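PDB 3EO4: uncharacterized protein MJ1062 from Methanocaldococcus jannaschii, which is of unknown function, though this part of it is a GNAT-type domain that probably transfers acyl groups, within a longer protein that may also be a hexosyltransferase. Local coordinates for residues Lys117-Asn121 and Ile122-Lys126. Residues are numbered along the deposited sequence; the frame is centred on the assembly and turned at random.
Sequences KWLKN and IGYKK
Over one face of the Trp118 indole sits the methyl CD1 of Ile122, a CH-pi contact 4.1 Å from the centroid of the six-membered ring and 12° off its normal. The same methyl and Leu119 O lie at the edge of the Tyr124 ring, in its plane, while Leu119 CD2 stands above that plane on the CD2-CE2 side, 3.7 Å from Tyr124 CD2. Ile122 reaches the indole with CG1 between its backbone N and carbonyl carbon (chi1 55°), which brings CG1 to 3.3 Å from Leu119 O. The helix ends in a Schellman motif: Tyr124 N bonds Leu119 O at 3.1 Å, and Gly123 N bonds Lys120 O at 3.0 Å. Gly123 takes the positive phi (103°) where a side chain would jam against the preceding carbonyl. Tyr124 OH is hydrogen-bonded to Leu86 O; an alanine here would probably open a gap beside Leu119 and leave that carbonyl without its hydroxyl partner. Ile122, Gly123 and Tyr124 help line the pocket of a bound polyether, probably from the crystallisation liquor. Trp65 packs edge-to-face with Trp118, Lys120 NZ is hydrogen-bonded to Leu164 O, and the turn carries the GNAT domain from helix 107-121 to strand 126-132.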
ATOM      1  N   LYS A 117     -21.491   2.875  16.167  1.00 18.71           N
ATOM      2  CA  LYS A 117     -21.671   3.064  17.600  1.00 20.31           C
ATOM      3  C   LYS A 117     -21.228   4.479  18.002  1.00 20.37           C
ATOM      4  O   LYS A 117     -21.885   5.138  18.805  1.00 21.12           O
ATOM      5  CB  LYS A 117     -20.911   1.997  18.396  1.00 20.49           C
ATOM      6  CG  LYS A 117     -21.377   1.831  19.852  1.00 25.05           C
ATOM      7  CD  LYS A 117     -22.694   0.998  19.918  1.00 31.58           C
ATOM      8  CE  LYS A 117     -23.709   1.539  20.957  1.00 32.96           C
ATOM      9  NZ  LYS A 117     -23.258   1.376  22.364  1.00 34.99           N
ATOM     10  N   TRP A 118     -20.115   4.939  17.445  1.00 20.60           N
ATOM     11  CA  TRP A 118     -19.607   6.269  17.755  1.00 20.45           C
ATOM     12  C   TRP A 118     -20.604   7.323  17.279  1.00 19.71           C
ATOM     13  O   TRP A 118     -20.918   8.240  18.013  1.00 20.00           O
ATOM     14  CB  TRP A 118     -18.261   6.477  17.072  1.00 21.00           C
ATOM     15  CG  TRP A 118     -17.698   7.877  17.206  1.00 22.69           C
ATOM     16  CD1 TRP A 118     -17.104   8.415  18.306  1.00 25.30           C
ATOM     17  CD2 TRP A 118     -17.676   8.907  16.192  1.00 22.91           C
ATOM     18  NE1 TRP A 118     -16.725   9.720  18.055  1.00 26.24           N
ATOM     19  CE2 TRP A 118     -17.047  10.038  16.759  1.00 24.15           C
ATOM     20  CE3 TRP A 118     -18.153   8.990  14.882  1.00 18.93           C
ATOM     21  CZ2 TRP A 118     -16.862  11.231  16.047  1.00 23.18           C
ATOM     22  CZ3 TRP A 118     -17.959  10.168  14.171  1.00 22.23           C
ATOM     23  CH2 TRP A 118     -17.325  11.278  14.758  1.00 20.40           C
ATOM     24  N   LEU A 119     -21.110   7.181  16.057  1.00 18.54           N
ATOM     25  CA  LEU A 119     -22.146   8.100  15.513  1.00 17.58           C
ATOM     26  C   LEU A 119     -23.418   8.193  16.360  1.00 16.93           C
ATOM     27  O   LEU A 119     -23.919   9.295  16.654  1.00 15.91           O
ATOM     28  CB  LEU A 119     -22.545   7.675  14.094  1.00 16.61           C
ATOM     29  CG  LEU A 119     -21.498   7.832  13.014  1.00 16.97           C
ATOM     30  CD1 LEU A 119     -22.018   7.133  11.760  1.00 18.24           C
ATOM     31  CD2 LEU A 119     -21.217   9.349  12.753  1.00 15.23           C
ATOM     32  N   LYS A 120     -23.938   7.015  16.720  1.00 16.26           N
ATOM     33  CA  LYS A 120     -25.122   6.881  17.555  1.00 16.26           C
ATOM     34  C   LYS A 120     -24.966   7.595  18.899  1.00 15.91           C
ATOM     35  O   LYS A 120     -25.873   8.297  19.348  1.00 15.47           O
ATOM     36  CB  LYS A 120     -25.437   5.404  17.808  1.00 16.45           C
ATOM     37  CG  LYS A 120     -26.740   5.185  18.515  1.00 17.31           C
ATOM     38  CD  LYS A 120     -27.118   3.706  18.571  1.00 19.82           C
ATOM     39  CE  LYS A 120     -28.446   3.532  19.296  1.00 24.76           C
ATOM     40  NZ  LYS A 120     -29.281   2.477  18.613  1.00 28.39           N
ATOM     41  N   ASN A 121     -23.812   7.426  19.517  1.00 15.23           N
ATOM     42  CA  ASN A 121     -23.616   7.896  20.873  1.00 16.62           C
ATOM     43  C   ASN A 121     -23.575   9.429  20.980  1.00 16.59           C
ATOM     44  O   ASN A 121     -23.885   9.989  22.032  1.00 16.49           O
ATOM     45  CB  ASN A 121     -22.338   7.298  21.442  1.00 16.66           C
ATOM     46  CG  ASN A 121     -22.526   5.872  21.923  1.00 20.06           C
ATOM     47  OD1 ASN A 121     -23.652   5.337  21.965  1.00 21.28           O
ATOM     48  ND2 ASN A 121     -21.419   5.249  22.323  1.00 22.80           N
ATOM     49  N   ILE A 122     -23.182  10.080  19.884  1.00 16.37           N
ATOM     50  CA  ILE A 122     -23.224  11.536  19.788  1.00 16.37           C
ATOM     51  C   ILE A 122     -24.478  12.102  19.128  1.00 15.71           C
ATOM     52  O   ILE A 122     -24.556  13.316  18.904  1.00 15.93           O
ATOM     53  CB  ILE A 122     -21.969  12.133  19.119  1.00 16.77           C
ATOM     54  CG1 ILE A 122     -21.734  11.522  17.742  1.00 15.36           C
ATOM     55  CG2 ILE A 122     -20.746  11.992  20.066  1.00 16.97           C
ATOM     56  CD1 ILE A 122     -20.703  12.244  16.990  1.00 17.28           C
ATOM     57  N   GLY A 123     -25.437  11.228  18.825  1.00 14.60           N
ATOM     58  CA  GLY A 123     -26.770  11.642  18.461  1.00 14.13           C
ATOM     59  C   GLY A 123     -27.199  11.611  17.006  1.00 14.46           C
ATOM     60  O   GLY A 123     -28.233  12.175  16.680  1.00 14.53           O
ATOM     61  N   TYR A 124     -26.425  10.976  16.125  1.00 14.44           N
ATOM     62  CA  TYR A 124     -26.916  10.680  14.779  1.00 14.10           C
ATOM     63  C   TYR A 124     -27.971   9.592  14.861  1.00 14.58           C
ATOM     64  O   TYR A 124     -27.911   8.722  15.724  1.00 14.81           O
ATOM     65  CB  TYR A 124     -25.776  10.250  13.835  1.00 13.43           C
ATOM     66  CG  TYR A 124     -24.853  11.397  13.508  1.00 12.81           C
ATOM     67  CD1 TYR A 124     -25.167  12.288  12.452  1.00 11.24           C
ATOM     68  CD2 TYR A 124     -23.667  11.614  14.244  1.00  7.08           C
ATOM     69  CE1 TYR A 124     -24.323  13.346  12.131  1.00 10.83           C
ATOM     70  CE2 TYR A 124     -22.814  12.676  13.921  1.00 10.28           C
ATOM     71  CZ  TYR A 124     -23.165  13.556  12.877  1.00 12.70           C
ATOM     72  OH  TYR A 124     -22.366  14.646  12.561  1.00 13.63           O
ATOM     73  N   LYS A 125     -28.929   9.640  13.950  1.00 15.26           N
ATOM     74  CA  LYS A 125     -30.020   8.668  13.914  1.00 16.31           C
ATOM     75  C   LYS A 125     -29.999   7.838  12.611  1.00 16.62           C
ATOM     76  O   LYS A 125     -30.638   6.786  12.542  1.00 15.90           O
ATOM     77  CB  LYS A 125     -31.383   9.364  14.129  1.00 16.25           C
ATOM     78  CG  LYS A 125     -31.551  10.174  15.470  1.00 19.07           C
ATOM     79  CD  LYS A 125     -31.669   9.264  16.720  1.00 23.11           C
ATOM     80  CE  LYS A 125     -32.291   9.964  17.965  1.00 27.58           C
ATOM     81  NZ  LYS A 125     -31.363  10.880  18.761  1.00 28.29           N
ATOM     82  N   LYS A 126     -29.263   8.314  11.593  1.00 17.42           N
ATOM     83  CA  LYS A 126     -29.090   7.604  10.313  1.00 17.96           C
ATOM     84  C   LYS A 126     -27.655   7.698   9.795  1.00 18.30           C
ATOM     85  O   LYS A 126     -26.895   8.600  10.202  1.00 18.30           O
ATOM     86  CB  LYS A 126     -29.986   8.175   9.201  1.00 17.82           C
ATOM     87  CG  LYS A 126     -31.205   8.872   9.652  1.00 20.87           C
ATOM     88  CD  LYS A 126     -31.652   9.880   8.616  1.00 25.64           C
ATOM     89  CE  LYS A 126     -33.164   9.961   8.598  1.00 28.70           C
ATOM     90  NZ  LYS A 126     -33.777   8.587   8.367  1.00 31.07           N
TER